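PDB 4A0S: octenoyl-CoA reductase/carboxylase, which probably catalyses the NADPH-dependent reductive carboxylation of 2-octenoyl-CoA, supplying an unusual extender unit for cinnabaramide polyketide biosynthesis. Local coordinates for residues 225-230 and 270-275; 250-255 and 259-264. All coordinates share one frame; numbering follows the deposited sequence.

Interaction 1. Residues 225-230 and 270-275. With NAP (NADP nicotinamide-adenine-dinucleotide phosphate), chain F.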
loop_
_atom_site.group_PDB
_atom_site.type_symbol
_atom_site.label_atom_id
_atom_site.label_comp_id
_atom_site.label_asym_id
_atom_site.label_seq_id
_atom_site.Cartn_x
_atom_site.Cartn_y
_atom_site.Cartn_z
ATOM N N LEU A 225 4.647 -17.299 -11.521
ATOM C CA LEU A 225 5.465 -17.919 -12.527
ATOM C C LEU A 225 6.896 -17.601 -12.191
ATOM O O LEU A 225 7.266 -16.438 -12.042
ATOM C CB LEU A 225 5.127 -17.371 -13.896
ATOM C CG LEU A 225 5.861 -18.023 -15.063
ATOM C CD1 LEU A 225 5.354 -19.441 -15.268
ATOM C CD2 LEU A 225 5.654 -17.196 -16.302
ATOM N N ILE A 226 7.706 -18.633 -12.046
ATOM C CA ILE A 226 9.060 -18.429 -11.604
ATOM C C ILE A 226 9.986 -18.846 -12.728
ATOM O O ILE A 226 10.096 -20.025 -13.041
ATOM C CB ILE A 226 9.360 -19.241 -10.336
ATOM C CG1 ILE A 226 8.361 -18.862 -9.233
ATOM C CG2 ILE A 226 10.818 -19.010 -9.885
ATOM C CD1 ILE A 226 8.254 -19.842 -8.133
ATOM N N TRP A 227 10.642 -17.865 -13.329
ATOM C CA TRP A 227 11.693 -18.132 -14.295
ATOM C C TRP A 227 12.946 -18.674 -13.633
ATOM O O TRP A 227 13.169 -18.461 -12.436
ATOM C CB TRP A 227 12.043 -16.857 -15.031
ATOM C CG TRP A 227 10.976 -16.404 -15.927
ATOM C CD1 TRP A 227 10.125 -15.352 -15.725
ATOM C CD2 TRP A 227 10.612 -16.983 -17.176
ATOM N NE1 TRP A 227 9.262 -15.238 -16.770
ATOM C CE2 TRP A 227 9.539 -16.220 -17.687
ATOM C CE3 TRP A 227 11.097 -18.064 -17.928
ATOM C CZ2 TRP A 227 8.933 -16.505 -18.918
ATOM C CZ3 TRP A 227 10.498 -18.349 -19.148
ATOM C CH2 TRP A 227 9.427 -17.569 -19.633
ATOM N N GLY A 228 13.780 -19.352 -14.426
ATOM C CA GLY A 228 15.046 -19.886 -13.928
ATOM C C GLY A 228 14.850 -20.483 -12.554
ATOM O O GLY A 228 15.626 -20.212 -11.628
ATOM N N ALA A 229 13.808 -21.307 -12.432
ATOM C CA ALA A 229 13.257 -21.655 -11.125
ATOM C C ALA A 229 14.141 -22.568 -10.279
ATOM O O ALA A 229 14.007 -22.597 -9.068
ATOM C CB ALA A 229 11.872 -22.256 -11.274
ATOM N N SER A 230 15.023 -23.328 -10.915
ATOM C CA SER A 230 15.835 -24.303 -10.179
ATOM C C SER A 230 17.103 -23.695 -9.598
ATOM O O SER A 230 17.798 -24.339 -8.790
ATOM C CB SER A 230 16.213 -25.484 -11.084
ATOM O OG SER A 230 17.101 -25.047 -12.094
ATOM N N ILE A 270 6.992 -25.885 -16.130
ATOM C CA ILE A 270 6.998 -25.639 -17.562
ATOM C C ILE A 270 8.442 -25.742 -18.031
ATOM O O ILE A 270 9.298 -24.996 -17.566
ATOM C CB ILE A 270 6.419 -24.239 -17.919
ATOM C CG1 ILE A 270 4.923 -24.160 -17.604
ATOM C CG2 ILE A 270 6.654 -23.903 -19.379
ATOM C CD1 ILE A 270 4.330 -22.742 -17.727
ATOM N N ASN A 271 8.722 -26.678 -18.932
ATOM C CA ASN A 271 10.028 -26.689 -19.560
ATOM C C ASN A 271 10.003 -25.662 -20.688
ATOM O O ASN A 271 9.122 -25.697 -21.539
ATOM C CB ASN A 271 10.392 -28.081 -20.077
ATOM C CG ASN A 271 11.839 -28.171 -20.510
ATOM O OD1 ASN A 271 12.295 -27.398 -21.363
ATOM N ND2 ASN A 271 12.587 -29.104 -19.907
ATOM N N ARG A 272 10.958 -24.739 -20.702
ATOM C CA ARG A 272 10.917 -23.683 -21.709
ATOM C C ARG A 272 11.172 -24.135 -23.154
ATOM O O ARG A 272 10.938 -23.376 -24.081
ATOM C CB ARG A 272 11.786 -22.490 -21.314
ATOM C CG ARG A 272 13.277 -22.763 -21.311
ATOM C CD ARG A 272 14.036 -21.481 -21.592
ATOM N NE ARG A 272 14.040 -20.595 -20.440
ATOM C CZ ARG A 272 14.606 -19.390 -20.418
ATOM N NH1 ARG A 272 15.221 -18.915 -21.497
ATOM N NH2 ARG A 272 14.569 -18.661 -19.307
ATOM N N ALA A 273 11.633 -25.371 -23.344
ATOM C CA ALA A 273 11.681 -25.985 -24.680
ATOM C C ALA A 273 10.280 -26.402 -25.150
ATOM O O ALA A 273 9.969 -26.351 -26.344
ATOM C CB ALA A 273 12.604 -27.174 -24.674
ATOM N N GLU A 274 9.445 -26.822 -24.203
ATOM C CA GLU A 274 8.024 -27.101 -24.428
ATOM C C GLU A 274 7.324 -25.861 -24.992
ATOM O O GLU A 274 6.277 -25.960 -25.646
ATOM C CB GLU A 274 7.385 -27.519 -23.096
ATOM C CG GLU A 274 5.966 -28.088 -23.148
ATOM C CD GLU A 274 5.301 -28.072 -21.767
ATOM O OE1 GLU A 274 5.992 -27.747 -20.764
ATOM O OE2 GLU A 274 4.089 -28.380 -21.688
ATOM N N LEU A 275 7.918 -24.698 -24.732
ATOM C CA LEU A 275 7.485 -23.448 -25.330
ATOM C C LEU A 275 8.281 -23.123 -26.581
ATOM O O LEU A 275 7.827 -22.357 -27.424
ATOM C CB LEU A 275 7.645 -22.302 -24.342
ATOM C CG LEU A 275 6.644 -22.218 -23.198
ATOM C CD1 LEU A 275 7.286 -21.459 -22.051
ATOM C CD2 LEU A 275 5.363 -21.551 -23.666
HETATM P PA NAP F . 21.484 -19.155 -10.692
HETATM O O1A NAP F . 21.529 -19.957 -9.338
HETATM O O2A NAP F . 22.537 -19.487 -11.707
HETATM O O5B NAP F . 20.101 -19.441 -11.302
HETATM C C5B NAP F . 19.754 -18.718 -12.466
HETATM C C4B NAP F . 18.731 -19.561 -13.211
HETATM O O4B NAP F . 18.359 -18.786 -14.359
HETATM C C3B NAP F . 19.304 -20.899 -13.725
HETATM O O3B NAP F . 18.631 -21.909 -13.002
HETATM C C2B NAP F . 18.809 -20.997 -15.160
HETATM O O2B NAP F . 17.518 -21.599 -15.242
HETATM C C1B NAP F . 18.668 -19.581 -15.591
HETATM N N9A NAP F . 19.986 -19.121 -16.096
HETATM C C8A NAP F . 21.220 -19.479 -15.706
HETATM N N7A NAP F . 22.143 -18.796 -16.395
HETATM C C5A NAP F . 21.470 -18.006 -17.219
HETATM C C6A NAP F . 21.875 -17.109 -18.176
HETATM N N6A NAP F . 23.174 -16.887 -18.368
HETATM N N1A NAP F . 20.944 -16.458 -18.857
HETATM C C2A NAP F . 19.648 -16.655 -18.631
HETATM N N3A NAP F . 19.216 -17.523 -17.744
HETATM C C4A NAP F . 20.117 -18.202 -17.029
HETATM O O3 NAP F . 21.534 -17.579 -10.411
HETATM P PN NAP F . 20.590 -16.839 -9.340
HETATM O O1N NAP F . 21.493 -16.829 -8.057
HETATM O O2N NAP F . 19.201 -17.414 -9.238
HETATM O O5D NAP F . 20.629 -15.387 -10.001
HETATM C C5D NAP F . 19.884 -15.252 -11.208
HETATM C C4D NAP F . 20.042 -13.812 -11.609
HETATM O O4D NAP F . 19.527 -13.015 -10.485
HETATM C C3D NAP F . 21.501 -13.386 -11.776
HETATM O O3D NAP F . 21.455 -12.501 -12.915
HETATM C C2D NAP F . 21.819 -12.633 -10.502
HETATM O O2D NAP F . 22.844 -11.634 -10.714
HETATM C C1D NAP F . 20.487 -11.933 -10.320
HETATM N N1N NAP F . 20.325 -11.728 -8.900
HETATM C C2N NAP F . 19.964 -10.462 -8.492
HETATM C C3N NAP F . 19.806 -10.291 -7.146
HETATM C C7N NAP F . 19.433 -8.928 -6.709
HETATM O O7N NAP F . 19.167 -8.032 -7.517
HETATM N N7N NAP F . 19.467 -8.793 -5.411
HETATM C C4N NAP F . 19.994 -11.328 -6.226
HETATM C C5N NAP F . 20.343 -12.606 -6.624
HETATM C C6N NAP F . 20.504 -12.808 -7.985
HETATM P P2B NAP F . 17.099 -22.118 -16.707
HETATM O O1X NAP F . 15.884 -23.083 -16.207
HETATM O O2X NAP F . 16.525 -20.909 -17.602
HETATM O O3X NAP F . 18.366 -22.795 -17.171
HETATM O O HOH W 1 13.706 -20.373 -17.106
#

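Interaction 2. Residues 250-255 and 259-264. With NAP (NADP nicotinamide-adenine-dinucleotide phosphate), chain F.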
loop_
_atom_site.group_PDB
_atom_site.type_symbol
_atom_site.label_atom_id
_atom_site.label_comp_id
_atom_site.label_asym_id
_atom_site.label_seq_id
_atom_site.Cartn_x
_atom_site.Cartn_y
_atom_site.Cartn_z
ATOM N N ALA A 250 7.050 -23.319 -12.040
ATOM C CA ALA A 250 8.455 -23.239 -12.326
ATOM C C ALA A 250 8.645 -23.269 -13.821
ATOM O O ALA A 250 8.042 -24.086 -14.505
ATOM C CB ALA A 250 9.186 -24.404 -11.674
ATOM N N VAL A 251 9.488 -22.378 -14.326
ATOM C CA VAL A 251 9.968 -22.501 -15.686
ATOM C C VAL A 251 11.416 -22.919 -15.604
ATOM O O VAL A 251 12.241 -22.226 -15.006
ATOM C CB VAL A 251 9.819 -21.212 -16.497
ATOM C CG1 VAL A 251 10.137 -21.485 -17.968
ATOM C CG2 VAL A 251 8.427 -20.659 -16.338
ATOM N N VAL A 252 11.714 -24.078 -16.183
ATOM C CA VAL A 252 13.074 -24.594 -16.194
ATOM C C VAL A 252 13.450 -24.958 -17.626
ATOM O O VAL A 252 12.578 -25.133 -18.482
ATOM C CB VAL A 252 13.234 -25.848 -15.291
ATOM C CG1 VAL A 252 13.003 -25.499 -13.825
ATOM C CG2 VAL A 252 12.319 -26.983 -15.749
ATOM N N SER A 253 14.744 -25.067 -17.891
ATOM C CA SER A 253 15.189 -25.363 -19.249
ATOM C C SER A 253 15.575 -26.820 -19.433
ATOM O O SER A 253 15.909 -27.223 -20.540
ATOM C CB SER A 253 16.337 -24.438 -19.659
ATOM O OG SER A 253 17.486 -24.704 -18.887
ATOM N N SER A 254 15.511 -27.621 -18.364
ATOM C CA SER A 254 15.927 -29.022 -18.448
ATOM C C SER A 254 15.203 -29.927 -17.469
ATOM O O SER A 254 14.674 -29.472 -16.444
ATOM C CB SER A 254 17.440 -29.152 -18.223
ATOM O OG SER A 254 17.774 -28.933 -16.858
ATOM N N ALA A 255 15.207 -31.221 -17.784
ATOM C CA ALA A 255 14.624 -32.243 -16.916
ATOM C C ALA A 255 15.310 -32.312 -15.543
ATOM O O ALA A 255 14.660 -32.600 -14.547
ATOM C CB ALA A 255 14.652 -33.590 -17.601
ATOM N N ALA A 259 13.528 -31.615 -12.096
ATOM C CA ALA A 259 13.669 -32.494 -10.945
ATOM C C ALA A 259 13.985 -31.660 -9.704
ATOM O O ALA A 259 13.413 -31.882 -8.631
ATOM C CB ALA A 259 14.724 -33.526 -11.202
ATOM N N ALA A 260 14.882 -30.688 -9.865
ATOM C CA ALA A 260 15.260 -29.795 -8.767
ATOM C C ALA A 260 14.054 -29.055 -8.201
ATOM O O ALA A 260 13.823 -29.061 -6.986
ATOM C CB ALA A 260 16.314 -28.814 -9.242
ATOM N N VAL A 261 13.267 -28.440 -9.073
ATOM C CA VAL A 261 12.099 -27.677 -8.599
ATOM C C VAL A 261 11.007 -28.599 -8.043
ATOM O O VAL A 261 10.265 -28.213 -7.145
ATOM C CB VAL A 261 11.499 -26.726 -9.668
ATOM C CG1 VAL A 261 12.523 -25.704 -10.136
ATOM C CG2 VAL A 261 10.948 -27.500 -10.859
ATOM N N ARG A 262 10.910 -29.820 -8.555
ATOM C CA ARG A 262 9.921 -30.738 -8.000
ATOM C C ARG A 262 10.338 -31.142 -6.604
ATOM O O ARG A 262 9.502 -31.275 -5.722
ATOM C CB ARG A 262 9.741 -31.958 -8.891
ATOM C CG ARG A 262 9.097 -31.609 -10.175
ATOM C CD ARG A 262 8.735 -32.831 -10.969
ATOM N NE ARG A 262 7.925 -32.402 -12.090
ATOM C CZ ARG A 262 6.622 -32.156 -12.015
ATOM N NH1 ARG A 262 5.975 -32.322 -10.870
ATOM N NH2 ARG A 262 5.966 -31.739 -13.091
ATOM N N ALA A 263 11.648 -31.297 -6.396
ATOM C CA ALA A 263 12.188 -31.652 -5.083
ATOM C C ALA A 263 11.919 -30.563 -4.050
ATOM O O ALA A 263 11.889 -30.830 -2.843
ATOM C CB ALA A 263 13.687 -31.944 -5.185
ATOM N N LEU A 264 11.731 -29.333 -4.531
ATOM C CA LEU A 264 11.296 -28.219 -3.696
ATOM C C LEU A 264 9.770 -28.146 -3.588
ATOM O O LEU A 264 9.221 -27.224 -2.977
ATOM C CB LEU A 264 11.834 -26.909 -4.265
ATOM C CG LEU A 264 13.357 -26.796 -4.368
ATOM C CD1 LEU A 264 13.708 -25.607 -5.245
ATOM C CD2 LEU A 264 13.993 -26.642 -3.019
HETATM P PA NAP F . 21.484 -19.155 -10.692
HETATM O O1A NAP F . 21.529 -19.957 -9.338
HETATM O O2A NAP F . 22.537 -19.487 -11.707
HETATM O O5B NAP F . 20.101 -19.441 -11.302
HETATM C C5B NAP F . 19.754 -18.718 -12.466
HETATM C C4B NAP F . 18.731 -19.561 -13.211
HETATM O O4B NAP F . 18.359 -18.786 -14.359
HETATM C C3B NAP F . 19.304 -20.899 -13.725
HETATM O O3B NAP F . 18.631 -21.909 -13.002
HETATM C C2B NAP F . 18.809 -20.997 -15.160
HETATM O O2B NAP F . 17.518 -21.599 -15.242
HETATM C C1B NAP F . 18.668 -19.581 -15.591
HETATM N N9A NAP F . 19.986 -19.121 -16.096
HETATM C C8A NAP F . 21.220 -19.479 -15.706
HETATM N N7A NAP F . 22.143 -18.796 -16.395
HETATM C C5A NAP F . 21.470 -18.006 -17.219
HETATM C C6A NAP F . 21.875 -17.109 -18.176
HETATM N N6A NAP F . 23.174 -16.887 -18.368
HETATM N N1A NAP F . 20.944 -16.458 -18.857
HETATM C C2A NAP F . 19.648 -16.655 -18.631
HETATM N N3A NAP F . 19.216 -17.523 -17.744
HETATM C C4A NAP F . 20.117 -18.202 -17.029
HETATM O O3 NAP F . 21.534 -17.579 -10.411
HETATM P PN NAP F . 20.590 -16.839 -9.340
HETATM O O1N NAP F . 21.493 -16.829 -8.057
HETATM O O2N NAP F . 19.201 -17.414 -9.238
HETATM O O5D NAP F . 20.629 -15.387 -10.001
HETATM C C5D NAP F . 19.884 -15.252 -11.208
HETATM C C4D NAP F . 20.042 -13.812 -11.609
HETATM O O4D NAP F . 19.527 -13.015 -10.485
HETATM C C3D NAP F . 21.501 -13.386 -11.776
HETATM O O3D NAP F . 21.455 -12.501 -12.915
HETATM C C2D NAP F . 21.819 -12.633 -10.502
HETATM O O2D NAP F . 22.844 -11.634 -10.714
HETATM C C1D NAP F . 20.487 -11.933 -10.320
HETATM N N1N NAP F . 20.325 -11.728 -8.900
HETATM C C2N NAP F . 19.964 -10.462 -8.492
HETATM C C3N NAP F . 19.806 -10.291 -7.146
HETATM C C7N NAP F . 19.433 -8.928 -6.709
HETATM O O7N NAP F . 19.167 -8.032 -7.517
HETATM N N7N NAP F . 19.467 -8.793 -5.411
HETATM C C4N NAP F . 19.994 -11.328 -6.226
HETATM C C5N NAP F . 20.343 -12.606 -6.624
HETATM C C6N NAP F . 20.504 -12.808 -7.985
HETATM P P2B NAP F . 17.099 -22.118 -16.707
HETATM O O1X NAP F . 15.884 -23.083 -16.207
HETATM O O2X NAP F . 16.525 -20.909 -17.602
HETATM O O3X NAP F . 18.366 -22.795 -17.171
#

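Interaction 1. Residues 225-230 and 270-275
Leu225, on strand 223-226, reaches Ile270 on strand 269-271 with a methyl-to-methyl touch, CD1 to CD1 at 4.2 Å. Strand 247-252 runs between these two strands, and the length of both branched aliphatic chains lets them meet across it. Trp227 follows just past the strand end. Its CG lies anti to the carbonyl carbon (chi1 -69°), which brings the six-membered end of the indole beside Arg272, and CE3 comes to 3.8 Å from Arg272 NH2. The indole and guanidinium planes are 81° apart, so the groups meet nearly at right angles instead of stacking. Gly228 passes the NADP ribose, its CA 3.3 Å from NAP O2B; glycine suits this place, with its positive phi and no side chain beside the sugar. Its N donates to a water at 2.9 Å. That water also accepts from Arg272 NH2 in the guanidinium plane, and donates to NAP O2X. At the start of helix 272-275, Asn271 and Glu274 form a capping box, its Asn271 N to Glu274 OE1 bond weak. One 2'-phosphate oxygen, O2X, thus lies over a face of the Arg272 guanidinium and shares a water with it, a pairing that probably steadies the phosphate charge and is consistent with a preference for NADP over NAD.

Interaction 2. Residues 250-255 and 259-264
Val261 carries the apolar part of this contact, with both of its methyls touching strand 247-252. CG2 lies 3.7 Å from Ala250 CB, while CG1 lies at the same distance from CG1 of Val252. In both valines CG1 stands beside the backbone N, anti to the carbonyl carbon (chi1 -60° in Val261), and the two side chains run alongside one another with their ends pointing opposite ways. Alternation along the strand directs Ala250 and Val252 to the helix and Val251 away from it. The small methyl of Ala250 lets the helix sit close; beta-branched Val252 suits the extended strand, and Val261 gives the helix face compact bulk. Strand 247-252, helix 255-263 and strand 269-271 make up a beta-alpha-beta unit of the Rossmann fold; Val261 also packs on Ile238 of helix 232-243. Backbone bonding takes over at the helix start: Ala259 N donates to Ala255 O at 2.9 Å, with an N-H...O angle of 156°, and alanine's high helix propensity suits this exposed first turn. Ser254 precedes it as N-cap, its OG accepting from Lys257 N. Polar contacts to the cofactor come from Ser253, just past the strand's C-terminal end. Its chi1 of 67° turns OG to NAP O3X, to which it donates at 2.7 Å, while the backbone N makes a weak hydrogen bond to NAP O1X at 2.8 Å.

Strand 247-252 is the element common to both contacts: it lies between strands 223-226 and 269-271, which interaction 1 joins across it, and it supplies one side of interaction 2. A probable backbone hydrogen bond, Ile270 N to Ala250 O at 2.6 Å, links the two. Both are largely buried, but the touching residues of interaction 1 are all buried, whereas interaction 2 runs out to exposed alanines at the helix start. Their chemistry divides accordingly. Interaction 1 has no direct hydrogen bond between its segments and relies on aliphatic, indole and water-mediated contacts; interaction 2 combines valine packing with a helical backbone bond. Both address the same 2'-phosphate, one by guanidinium, the other by serine.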